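Local coordinates for IMPACT family member YigZ (Escherichia coli, PDB 1VI7), which is of uncertain function but may bind guanyl ribonucleotides and other anions and hydrolyse ribonucleoside triphosphates, at residues Cys56-Ala61 with Ala88-Ser93; Gly96-Val101 with Gln126-Leu131; Ile166-Asp169 with Leu175-Val178; Ala183-Phe188 with Leu200-Ile205. All blocks are in the same frame, centred on the assembly; numbering follows the deposited sequence.

How the contacts relate
Along the chain the four contacts follow one another in series. Contacts 1 and 2 share the five-stranded antiparallel sheet of the N-terminal part: strands 57-60 and 98-105 are neighbours in it, and the contact centres are about 8 Å apart. Each joins one of these strands to a helix, 84-93 or 113-128. Contacts 3 and 4 belong to the four-stranded C-terminal sheet, with centres about 14 Å apart, and meet where V178 touches L202 and R177 packs on I205. Between the two groups the centres are 34 to 36 Å apart and the nearest atoms about 14 to 17 Å, so the chain folds as two separate alpha/beta units, each with its own sheet and helices.

Contact 1. Residues Cys56-Ala61 with Ala88-Ser93; sequences CVAWVA and AQLMGS
The side chain of L90 leaves its helix with CG beside the backbone N and anti to the carbonyl carbon (chi1 -45°), and a nearly extended second torsion (chi2 164°) carries CD1 away from the helix toward A58. This is helix-on-sheet packing in an alpha/beta domain of the UPF0029 family, whose relatives include the second domain of ribosomal protein S5: helix 84-93 lies against strand 57-60, a member of the five-stranded antiparallel sheet. One branch does the touching. L90 CD1 is 3.9 Å from A58 CB and comes over the face of the A58-W59 peptide, 3.8 Å from A58 O and 3.9 Å from W59 N. The methyl thus covers a peptide flank whose A58 carbonyl is already engaged with A100 of the adjoining strand. A58 presents its CB toward the helix, so the two methyls meet directly. V60, on the same face two residues on, also points toward the helix; its CG2 comes to 4.5 Å from CG of M91, a looser approach at the border of contact. W59 in between points away, and its indole packs against V35 and A38 of helix 34-48 on the other face of the sheet. L90 also touches V124 of helix 113-128, while M86, one turn earlier in helix 84-93, also reaches A58. At the C-terminal end of that helix the S93 hydroxyl turns back on its own backbone: OG donates to L90 O at 2.7 Å, approaching well to the side of the carbonyl, with a C=O...donor angle of 109°.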
loop_
_atom_site.group_PDB
_atom_site.type_symbol
_atom_site.label_atom_id
_atom_site.label_comp_id
_atom_site.label_asym_id
_atom_site.label_seq_id
_atom_site.Cartn_x
_atom_site.Cartn_y
_atom_site.Cartn_z
ATOM N N CYS A 56 12.919 -2.176 -14.096
ATOM C CA CYS A 56 12.867 -3.072 -12.952
ATOM C C CYS A 56 11.972 -2.582 -11.831
ATOM O O CYS A 56 11.811 -1.384 -11.578
ATOM C CB CYS A 56 14.300 -3.346 -12.493
ATOM S SG CYS A 56 15.512 -3.367 -13.866
ATOM N N VAL A 57 11.271 -3.488 -11.150
ATOM C CA VAL A 57 10.243 -3.159 -10.187
ATOM C C VAL A 57 10.420 -3.874 -8.852
ATOM O O VAL A 57 10.907 -4.999 -8.863
ATOM C CB VAL A 57 8.865 -3.671 -10.734
ATOM C CG1 VAL A 57 7.697 -3.216 -9.882
ATOM C CG2 VAL A 57 8.675 -3.305 -12.196
ATOM N N ALA A 58 9.642 -3.498 -7.852
ATOM C CA ALA A 58 9.658 -4.124 -6.527
ATOM C C ALA A 58 8.611 -3.421 -5.656
ATOM O O ALA A 58 8.428 -2.207 -5.906
ATOM C CB ALA A 58 11.024 -3.911 -5.886
ATOM N N TRP A 59 7.995 -4.099 -4.709
ATOM C CA TRP A 59 6.983 -3.443 -3.883
ATOM C C TRP A 59 6.700 -4.235 -2.614
ATOM O O TRP A 59 7.189 -5.358 -2.495
ATOM C CB TRP A 59 5.713 -3.206 -4.674
ATOM C CG TRP A 59 4.928 -4.409 -5.089
ATOM C CD1 TRP A 59 4.108 -5.163 -4.292
ATOM C CD2 TRP A 59 4.831 -4.991 -6.395
ATOM N NE1 TRP A 59 3.545 -6.185 -5.011
ATOM C CE2 TRP A 59 3.980 -6.103 -6.306
ATOM C CE3 TRP A 59 5.409 -4.676 -7.630
ATOM C CZ2 TRP A 59 3.663 -6.911 -7.395
ATOM C CZ3 TRP A 59 5.107 -5.487 -8.714
ATOM C CH2 TRP A 59 4.228 -6.577 -8.596
ATOM N N VAL A 60 5.983 -3.668 -1.703
ATOM C CA VAL A 60 5.495 -4.260 -0.423
ATOM C C VAL A 60 4.109 -3.666 -0.329
ATOM O O VAL A 60 4.055 -2.454 -0.668
ATOM C CB VAL A 60 6.418 -3.660 0.665
ATOM C CG1 VAL A 60 5.679 -2.713 1.596
ATOM C CG2 VAL A 60 7.201 -4.636 1.483
ATOM N N ALA A 61 3.069 -4.360 0.035
ATOM C CA ALA A 61 1.771 -3.559 0.049
ATOM C C ALA A 61 1.377 -3.338 1.505
ATOM O O ALA A 61 0.257 -3.239 1.916
ATOM C CB ALA A 61 0.750 -4.054 -0.845
ATOM N N ALA A 88 14.769 -5.620 -0.909
ATOM C CA ALA A 88 15.344 -5.649 0.432
ATOM C C ALA A 88 15.494 -4.286 1.076
ATOM O O ALA A 88 15.501 -4.185 2.307
ATOM C CB ALA A 88 16.609 -6.450 0.430
ATOM N N GLN A 89 15.705 -3.253 0.270
ATOM C CA GLN A 89 15.671 -1.870 0.712
ATOM C C GLN A 89 14.258 -1.553 1.225
ATOM O O GLN A 89 14.022 -1.239 2.400
ATOM C CB GLN A 89 16.092 -0.937 -0.412
ATOM C CG GLN A 89 17.496 -1.088 -0.957
ATOM C CD GLN A 89 18.583 -0.878 0.059
ATOM O OE1 GLN A 89 18.671 0.135 0.748
ATOM N NE2 GLN A 89 19.427 -1.882 0.278
ATOM N N LEU A 90 13.230 -1.866 0.420
ATOM C CA LEU A 90 11.872 -1.566 0.905
ATOM C C LEU A 90 11.619 -2.336 2.166
ATOM O O LEU A 90 11.224 -1.840 3.233
ATOM C CB LEU A 90 10.863 -1.784 -0.203
ATOM C CG LEU A 90 11.252 -1.208 -1.581
ATOM C CD1 LEU A 90 10.402 -1.806 -2.684
ATOM C CD2 LEU A 90 11.116 0.303 -1.629
ATOM N N MET A 91 12.120 -3.584 2.202
ATOM C CA MET A 91 11.939 -4.307 3.494
ATOM C C MET A 91 12.751 -3.639 4.565
ATOM O O MET A 91 12.315 -3.551 5.689
ATOM C CB MET A 91 12.264 -5.781 3.290
ATOM C CG MET A 91 11.250 -6.426 2.328
ATOM S SD MET A 91 11.236 -8.208 2.433
ATOM C CE MET A 91 10.648 -8.496 4.080
ATOM N N GLY A 92 13.950 -3.156 4.232
ATOM C CA GLY A 92 14.823 -2.480 5.173
ATOM C C GLY A 92 14.181 -1.210 5.736
ATOM O O GLY A 92 14.251 -0.962 6.929
ATOM N N SER A 93 13.497 -0.426 4.902
ATOM C CA SER A 93 12.921 0.813 5.343
ATOM C C SER A 93 11.877 0.712 6.437
ATOM O O SER A 93 11.835 1.589 7.332
ATOM C CB SER A 93 12.363 1.621 4.184
ATOM O OG SER A 93 11.772 0.779 3.235
#

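Contact 2. Residues Gly96-Val101 with Gln126-Leu131; sequences GEITAV and QALRQL
Apolar packing carries the contact between I98 and the two leucines L128 and L131. I98 and L131 reach for each other tip to tip, with I98 CD1 3.6 Å from L131 CD2. I98 is stretched to its full length, CG1 anti to the backbone N (chi1 173°) and the second torsion extended as well; with L131 CG likewise anti to its N, the two side chains together bridge the 10.5 Å between the CA of I98 and the CA of L131. L128 starts out pointing past the strand, but its end swings nearer, bringing CD2 to 4.2 Å from the same I98 CD1. Because L128 CD2 and L131 CD2 are themselves 4.1 Å apart, three methyl groups form a compact triangle.

In the backbone, a type I beta turn from L128 to L131 brings the two leucines to the same side. It is closed by L131 N to L128 O at 3.3 Å, and the bond from Q130 N to A127 O, 2.8 Å, overlaps it. On the strand side, I98 is held by backbone bonding to V60.

Further apolar neighbours extend the cluster: L29 of strand 23-31 touches both I98 and L128, and P10 of strand 7-10 touches both I98 and L131. On the opposite face of strand 98-105, the T99 hydroxyl is hydrogen-bonded to T32 OG1, and its side chain packs on A38 and F41 of helix 34-48. Helix 113-128 covers one face of the antiparallel sheet, and the turn L128-L131 lays both leucines on I98 of a central strand, consistent with an alpha/beta domain related to ribosomal protein S5 domain 2.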
loop_
_atom_site.group_PDB
_atom_site.type_symbol
_atom_site.label_atom_id
_atom_site.label_comp_id
_atom_site.label_asym_id
_atom_site.label_seq_id
_atom_site.Cartn_x
_atom_site.Cartn_y
_atom_site.Cartn_z
ATOM N N GLY A 96 5.292 0.594 4.820
ATOM C CA GLY A 96 4.296 -0.215 4.133
ATOM C C GLY A 96 3.753 0.450 2.890
ATOM O O GLY A 96 3.971 1.633 2.626
ATOM N N GLU A 97 3.144 -0.347 1.987
ATOM C CA GLU A 97 2.411 0.251 0.889
ATOM C C GLU A 97 3.233 1.122 -0.029
ATOM O O GLU A 97 2.803 2.217 -0.428
ATOM C CB GLU A 97 1.274 1.128 1.464
ATOM C CG GLU A 97 0.315 0.449 2.406
ATOM C CD GLU A 97 -0.842 1.315 2.848
ATOM O OE1 GLU A 97 -1.518 0.906 3.814
ATOM O OE2 GLU A 97 -1.046 2.406 2.259
ATOM N N ILE A 98 4.337 0.598 -0.548
ATOM C CA ILE A 98 5.172 1.391 -1.462
ATOM C C ILE A 98 5.698 0.505 -2.580
ATOM O O ILE A 98 6.009 -0.653 -2.332
ATOM C CB ILE A 98 6.333 2.031 -0.685
ATOM C CG1 ILE A 98 7.338 2.721 -1.583
ATOM C CG2 ILE A 98 6.992 0.989 0.183
ATOM C CD1 ILE A 98 8.359 3.582 -0.865
ATOM N N THR A 99 5.985 1.101 -3.717
ATOM C CA THR A 99 6.460 0.390 -4.887
ATOM C C THR A 99 7.612 1.164 -5.494
ATOM O O THR A 99 7.633 2.385 -5.321
ATOM C CB THR A 99 5.276 0.279 -5.879
ATOM O OG1 THR A 99 4.371 -0.735 -5.408
ATOM C CG2 THR A 99 5.718 -0.052 -7.280
ATOM N N ALA A 100 8.538 0.492 -6.176
ATOM C CA ALA A 100 9.661 1.260 -6.741
ATOM C C ALA A 100 9.963 0.815 -8.162
ATOM O O ALA A 100 9.638 -0.313 -8.529
ATOM C CB ALA A 100 10.896 1.094 -5.857
ATOM N N VAL A 101 10.425 1.745 -9.001
ATOM C CA VAL A 101 10.796 1.439 -10.339
ATOM C C VAL A 101 12.137 2.035 -10.765
ATOM O O VAL A 101 12.339 3.246 -10.815
ATOM C CB VAL A 101 9.774 1.848 -11.405
ATOM C CG1 VAL A 101 10.396 1.661 -12.803
ATOM C CG2 VAL A 101 8.502 1.022 -11.315
ATOM N N GLN A 126 18.847 5.451 -2.399
ATOM C CA GLN A 126 19.007 6.891 -2.430
ATOM C C GLN A 126 17.668 7.612 -2.314
ATOM O O GLN A 126 17.524 8.634 -1.660
ATOM C CB GLN A 126 19.697 7.327 -3.725
ATOM C CG GLN A 126 21.146 6.903 -3.845
ATOM C CD GLN A 126 21.915 7.258 -2.580
ATOM O OE1 GLN A 126 22.606 6.389 -2.042
ATOM N NE2 GLN A 126 21.642 8.451 -2.062
ATOM N N ALA A 127 16.712 7.075 -3.071
ATOM C CA ALA A 127 15.362 7.595 -3.181
ATOM C C ALA A 127 14.712 7.608 -1.793
ATOM O O ALA A 127 14.067 8.544 -1.357
ATOM C CB ALA A 127 14.546 6.677 -4.086
ATOM N N LEU A 128 14.972 6.482 -1.119
ATOM C CA LEU A 128 14.509 6.225 0.220
ATOM C C LEU A 128 14.997 7.253 1.193
ATOM O O LEU A 128 14.218 7.648 2.067
ATOM C CB LEU A 128 14.777 4.798 0.654
ATOM C CG LEU A 128 13.893 3.760 -0.058
ATOM C CD1 LEU A 128 14.375 2.368 0.238
ATOM C CD2 LEU A 128 12.420 3.943 0.314
ATOM N N ARG A 129 16.172 7.824 0.991
ATOM C CA ARG A 129 16.689 8.899 1.815
ATOM C C ARG A 129 15.847 10.164 1.620
ATOM O O ARG A 129 16.012 11.113 2.396
ATOM C CB ARG A 129 18.139 9.233 1.539
ATOM C CG ARG A 129 19.228 8.329 1.972
ATOM C CD ARG A 129 20.551 8.669 1.274
ATOM N NE ARG A 129 21.439 7.512 1.223
ATOM C CZ ARG A 129 22.046 6.988 2.282
ATOM N NH1 ARG A 129 22.825 5.914 2.158
ATOM N NH2 ARG A 129 21.912 7.550 3.485
ATOM N N GLN A 130 15.108 10.316 0.550
ATOM C CA GLN A 130 14.295 11.528 0.388
ATOM C C GLN A 130 12.803 11.281 0.549
ATOM O O GLN A 130 12.007 12.198 0.313
ATOM C CB GLN A 130 14.605 12.177 -0.974
ATOM C CG GLN A 130 16.082 12.286 -1.247
ATOM C CD GLN A 130 16.518 12.897 -2.547
ATOM O OE1 GLN A 130 17.642 12.586 -2.988
ATOM N NE2 GLN A 130 15.708 13.761 -3.160
ATOM N N LEU A 131 12.372 10.097 0.942
ATOM C CA LEU A 131 10.977 9.770 1.095
ATOM C C LEU A 131 10.394 10.361 2.370
ATOM O O LEU A 131 10.957 10.239 3.482
ATOM C CB LEU A 131 10.771 8.229 1.080
ATOM C CG LEU A 131 9.340 7.743 1.271
ATOM C CD1 LEU A 131 8.473 8.195 0.103
ATOM C CD2 LEU A 131 9.209 6.255 1.440
#

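Contact 3. Residues Ile166-Asp169 with Leu175-Val178; sequences INSD and LLRV
I166 and N167 both face R177 across the two strands, which makes a classic beta bulge in an antiparallel hairpin. The carbonyl of R177 serves both: I166 N donates to R177 O at 2.9 Å, and N167 N adds a weak, longer bond. In return R177 N donates to N167 O at 3.2 Å. Beyond the non-hydrogen-bonded pair S168-L176, the pair D169-L175 closes again: L175 N reaches D169 O at 3.0 Å with an almost straight N-H...O angle of 173°, whereas the return bond, D169 N to L175 O, is bent and weak. D169 O has a second donor in Q171 NE2.

The N167 amide is turned back across R177 by a first torsion of 67°, CG set between the backbone N and the carbonyl carbon. Its ND2 rests 3.4 Å from both CB and CG of R177, and the amide and guanidinium planes stand almost perpendicular, 83° apart. Two waters occupy the polar ends: one donates to N167 OD1 at 3.1 Å and weakly to L175 O; the other accepts from N167 ND2 at 2.7 Å and weakly from R177 NH1. R177 NH2 has a long, weak ion pair with E141. On the other face of the sheet S168 OG lies 3.6 Å from L176 CD1 and shares a weak hydrogen bond with Y170 OH.

Strand 164-170 forms one border of the four-stranded sheet, and strand 174-180 separates it from 140-146, to which L176 and V178 bond through L144 and Y142. L176 and V178 pack against L151 and L158 of helix 151-160, while the R177 side chain lies on T143 and I205.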
loop_
_atom_site.group_PDB
_atom_site.type_symbol
_atom_site.label_atom_id
_atom_site.label_comp_id
_atom_site.label_asym_id
_atom_site.label_seq_id
_atom_site.Cartn_x
_atom_site.Cartn_y
_atom_site.Cartn_z
ATOM N N ILE A 166 -18.642 -1.507 4.837
ATOM C CA ILE A 166 -17.948 -2.351 3.915
ATOM C C ILE A 166 -18.802 -3.121 2.928
ATOM O O ILE A 166 -18.457 -3.171 1.730
ATOM C CB ILE A 166 -17.036 -3.389 4.622
ATOM C CG1 ILE A 166 -15.883 -2.682 5.328
ATOM C CG2 ILE A 166 -16.500 -4.387 3.613
ATOM C CD1 ILE A 166 -15.245 -1.594 4.468
ATOM N N ASN A 167 -19.708 -3.960 3.421
ATOM C CA ASN A 167 -20.530 -4.738 2.486
ATOM C C ASN A 167 -21.875 -5.026 3.095
ATOM O O ASN A 167 -21.999 -5.216 4.299
ATOM C CB ASN A 167 -19.795 -5.944 1.949
ATOM C CG ASN A 167 -19.477 -7.008 2.961
ATOM O OD1 ASN A 167 -20.359 -7.780 3.357
ATOM N ND2 ASN A 167 -18.231 -7.094 3.411
ATOM N N SER A 168 -22.921 -5.020 2.276
ATOM C CA SER A 168 -24.265 -5.256 2.797
ATOM C C SER A 168 -24.808 -6.592 2.302
ATOM O O SER A 168 -24.411 -7.027 1.242
ATOM C CB SER A 168 -25.211 -4.145 2.337
ATOM O OG SER A 168 -24.769 -2.863 2.741
ATOM N N ASP A 169 -25.700 -7.174 3.074
ATOM C CA ASP A 169 -26.408 -8.392 2.715
ATOM C C ASP A 169 -27.896 -8.189 3.008
ATOM O O ASP A 169 -28.269 -8.137 4.182
ATOM C CB ASP A 169 -25.863 -9.622 3.424
ATOM C CG ASP A 169 -26.408 -10.910 2.824
ATOM O OD1 ASP A 169 -27.608 -10.933 2.462
ATOM O OD2 ASP A 169 -25.680 -11.901 2.663
ATOM N N LEU A 175 -27.520 -7.510 6.985
ATOM C CA LEU A 175 -26.285 -7.927 7.596
ATOM C C LEU A 175 -25.135 -7.090 6.992
ATOM O O LEU A 175 -24.866 -7.137 5.823
ATOM C CB LEU A 175 -25.920 -9.372 7.588
ATOM C CG LEU A 175 -24.654 -9.615 8.478
ATOM C CD1 LEU A 175 -25.101 -9.915 9.891
ATOM C CD2 LEU A 175 -23.734 -10.630 7.852
ATOM N N LEU A 176 -24.645 -6.251 7.879
ATOM C CA LEU A 176 -23.626 -5.247 7.592
ATOM C C LEU A 176 -22.267 -5.689 8.152
ATOM O O LEU A 176 -22.109 -6.315 9.224
ATOM C CB LEU A 176 -24.100 -3.956 8.240
ATOM C CG LEU A 176 -24.447 -2.666 7.575
ATOM C CD1 LEU A 176 -25.230 -2.688 6.292
ATOM C CD2 LEU A 176 -25.193 -1.735 8.572
ATOM N N ARG A 177 -21.232 -5.405 7.397
ATOM C CA ARG A 177 -19.828 -5.620 7.756
ATOM C C ARG A 177 -19.251 -4.191 7.826
ATOM O O ARG A 177 -19.449 -3.480 6.811
ATOM C CB ARG A 177 -19.150 -6.369 6.619
ATOM C CG ARG A 177 -17.650 -6.539 6.753
ATOM C CD ARG A 177 -17.299 -7.145 8.074
ATOM N NE ARG A 177 -16.169 -7.985 8.169
ATOM C CZ ARG A 177 -15.549 -8.802 7.354
ATOM N NH1 ARG A 177 -15.956 -8.962 6.099
ATOM N NH2 ARG A 177 -14.489 -9.490 7.806
ATOM N N VAL A 178 -19.124 -3.581 9.000
ATOM C CA VAL A 178 -18.654 -2.202 9.080
ATOM C C VAL A 178 -17.193 -2.110 9.516
ATOM O O VAL A 178 -16.678 -3.053 10.093
ATOM C CB VAL A 178 -19.471 -1.364 10.079
ATOM C CG1 VAL A 178 -20.807 -0.989 9.464
ATOM C CG2 VAL A 178 -19.630 -2.154 11.377
HETATM O O HOH W 1 -22.026 -9.043 5.655
HETATM O O HOH W 2 -18.545 -9.517 4.652
#

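Contact 4. Residues Ala183-Phe188 with Leu200-Ile205; sequences AKVAEF and LQLLAI
L202 pushes its two methyl groups against F188 and V185 of helix 185-196. CD1 meets the edge of the F188 ring, in its plane, 3.9 Å from CE1. The other branch, CD2, is 4.1 Å from F188 CD1, so the two methyls lie along one side of the ring rather than over a face, and the two side chains cross at about a right angle. CD2 also touches V185 CG2 at 4.2 Å. L202 reaches this far because its CG stands anti to the backbone N (chi1 -177°) and its CB points toward the helix. F188 starts from a CB directed past the segment, and the same anti setting (chi1 -178°) brings the ring nearer to meet it.

V185 and F188 lie three residues apart, on adjacent turns, and therefore present their side chains on the same flank; F188 N is bonded to K184 O at 2.8 Å. The arrangement is that of a ferredoxin-like unit, beta-alpha-beta-beta-alpha-beta with strand order 4-1-3-2, as in the related C-terminal domains of elongation factor G: the second helix, 185-196, packs against the sheet beside the short, weakly bonded last strand around 203-204.

Around this first shell, Y142 of strand 140-146 touches both V185 and L202, V178 of strand 174-180 touches L202, and L180 touches F188. S189 and L192, further along the helix, flank L202 as well. Farther out, the K184 ammonium forms a salt bridge with D162, and the L203 backbone pairs with T143.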
loop_
_atom_site.group_PDB
_atom_site.type_symbol
_atom_site.label_atom_id
_atom_site.label_comp_id
_atom_site.label_asym_id
_atom_site.label_seq_id
_atom_site.Cartn_x
_atom_site.Cartn_y
_atom_site.Cartn_z
ATOM N N ALA A 183 -10.508 3.773 17.862
ATOM C CA ALA A 183 -10.685 4.780 18.902
ATOM C C ALA A 183 -12.183 5.004 19.133
ATOM O O ALA A 183 -12.707 4.858 20.237
ATOM C CB ALA A 183 -10.051 6.097 18.471
ATOM N N LYS A 184 -12.889 5.234 18.024
ATOM C CA LYS A 184 -14.293 5.567 18.051
ATOM C C LYS A 184 -15.325 4.518 18.256
ATOM O O LYS A 184 -16.529 4.820 18.343
ATOM C CB LYS A 184 -14.539 6.402 16.764
ATOM C CG LYS A 184 -13.540 7.585 16.774
ATOM C CD LYS A 184 -13.865 8.547 15.656
ATOM C CE LYS A 184 -13.629 10.002 16.059
ATOM N NZ LYS A 184 -14.044 10.879 14.905
ATOM N N VAL A 185 -14.991 3.272 18.478
ATOM C CA VAL A 185 -15.902 2.169 18.697
ATOM C C VAL A 185 -16.850 2.377 19.858
ATOM O O VAL A 185 -18.048 2.088 19.792
ATOM C CB VAL A 185 -15.090 0.877 18.921
ATOM C CG1 VAL A 185 -14.150 1.049 20.125
ATOM C CG2 VAL A 185 -15.941 -0.351 19.107
ATOM N N ALA A 186 -16.339 2.854 20.983
ATOM C CA ALA A 186 -17.114 3.082 22.189
ATOM C C ALA A 186 -18.082 4.238 21.989
ATOM O O ALA A 186 -19.185 4.244 22.497
ATOM C CB ALA A 186 -16.178 3.389 23.333
ATOM N N GLU A 187 -17.630 5.241 21.241
ATOM C CA GLU A 187 -18.487 6.394 20.984
ATOM C C GLU A 187 -19.592 5.965 20.006
ATOM O O GLU A 187 -20.723 6.421 20.135
ATOM C CB GLU A 187 -17.730 7.596 20.441
ATOM C CG GLU A 187 -18.654 8.714 19.952
ATOM C CD GLU A 187 -18.024 9.581 18.884
ATOM O OE1 GLU A 187 -18.765 10.275 18.152
ATOM O OE2 GLU A 187 -16.770 9.543 18.797
ATOM N N PHE A 188 -19.237 5.097 19.082
ATOM C CA PHE A 188 -20.157 4.579 18.088
ATOM C C PHE A 188 -21.182 3.669 18.763
ATOM O O PHE A 188 -22.367 3.794 18.525
ATOM C CB PHE A 188 -19.372 3.791 17.028
ATOM C CG PHE A 188 -20.221 3.250 15.922
ATOM C CD1 PHE A 188 -20.371 1.877 15.755
ATOM C CD2 PHE A 188 -20.905 4.103 15.077
ATOM C CE1 PHE A 188 -21.121 1.370 14.713
ATOM C CE2 PHE A 188 -21.682 3.609 14.042
ATOM C CZ PHE A 188 -21.762 2.245 13.853
ATOM N N LEU A 200 -29.549 -2.948 19.237
ATOM C CA LEU A 200 -28.602 -3.225 18.148
ATOM C C LEU A 200 -27.335 -3.817 18.780
ATOM O O LEU A 200 -27.016 -3.431 19.917
ATOM C CB LEU A 200 -28.304 -1.909 17.464
ATOM C CG LEU A 200 -28.660 -1.680 16.003
ATOM C CD1 LEU A 200 -29.992 -2.235 15.606
ATOM C CD2 LEU A 200 -28.589 -0.177 15.703
ATOM N N GLN A 201 -26.731 -4.843 18.189
ATOM C CA GLN A 201 -25.551 -5.481 18.778
ATOM C C GLN A 201 -24.361 -5.573 17.837
ATOM O O GLN A 201 -24.255 -6.524 17.057
ATOM C CB GLN A 201 -25.923 -6.877 19.301
ATOM C CG GLN A 201 -25.036 -7.409 20.392
ATOM C CD GLN A 201 -25.299 -8.800 20.895
ATOM O OE1 GLN A 201 -24.418 -9.688 20.810
ATOM N NE2 GLN A 201 -26.456 -9.091 21.478
ATOM N N LEU A 202 -23.404 -4.667 17.945
ATOM C CA LEU A 202 -22.181 -4.604 17.141
ATOM C C LEU A 202 -21.184 -5.698 17.441
ATOM O O LEU A 202 -20.698 -5.788 18.575
ATOM C CB LEU A 202 -21.531 -3.236 17.454
ATOM C CG LEU A 202 -20.272 -2.864 16.701
ATOM C CD1 LEU A 202 -20.611 -2.405 15.293
ATOM C CD2 LEU A 202 -19.483 -1.786 17.456
ATOM N N LEU A 203 -20.727 -6.505 16.495
ATOM C CA LEU A 203 -19.837 -7.618 16.842
ATOM C C LEU A 203 -18.497 -7.585 16.133
ATOM O O LEU A 203 -18.380 -7.140 14.996
ATOM C CB LEU A 203 -20.536 -8.946 16.518
ATOM C CG LEU A 203 -21.825 -9.268 17.279
ATOM C CD1 LEU A 203 -22.566 -10.386 16.542
ATOM C CD2 LEU A 203 -21.526 -9.687 18.703
ATOM N N ALA A 204 -17.468 -8.126 16.764
ATOM C CA ALA A 204 -16.126 -8.162 16.193
ATOM C C ALA A 204 -15.889 -9.427 15.386
ATOM O O ALA A 204 -16.047 -10.523 15.923
ATOM C CB ALA A 204 -15.106 -8.075 17.327
ATOM N N ILE A 205 -15.513 -9.289 14.129
ATOM C CA ILE A 205 -15.236 -10.401 13.227
ATOM C C ILE A 205 -14.354 -11.467 13.870
ATOM O O ILE A 205 -13.419 -11.144 14.618
ATOM C CB ILE A 205 -14.555 -9.928 11.923
ATOM C CG1 ILE A 205 -13.172 -9.336 12.217
ATOM C CG2 ILE A 205 -15.411 -8.922 11.175
ATOM C CD1 ILE A 205 -12.023 -10.312 12.096
#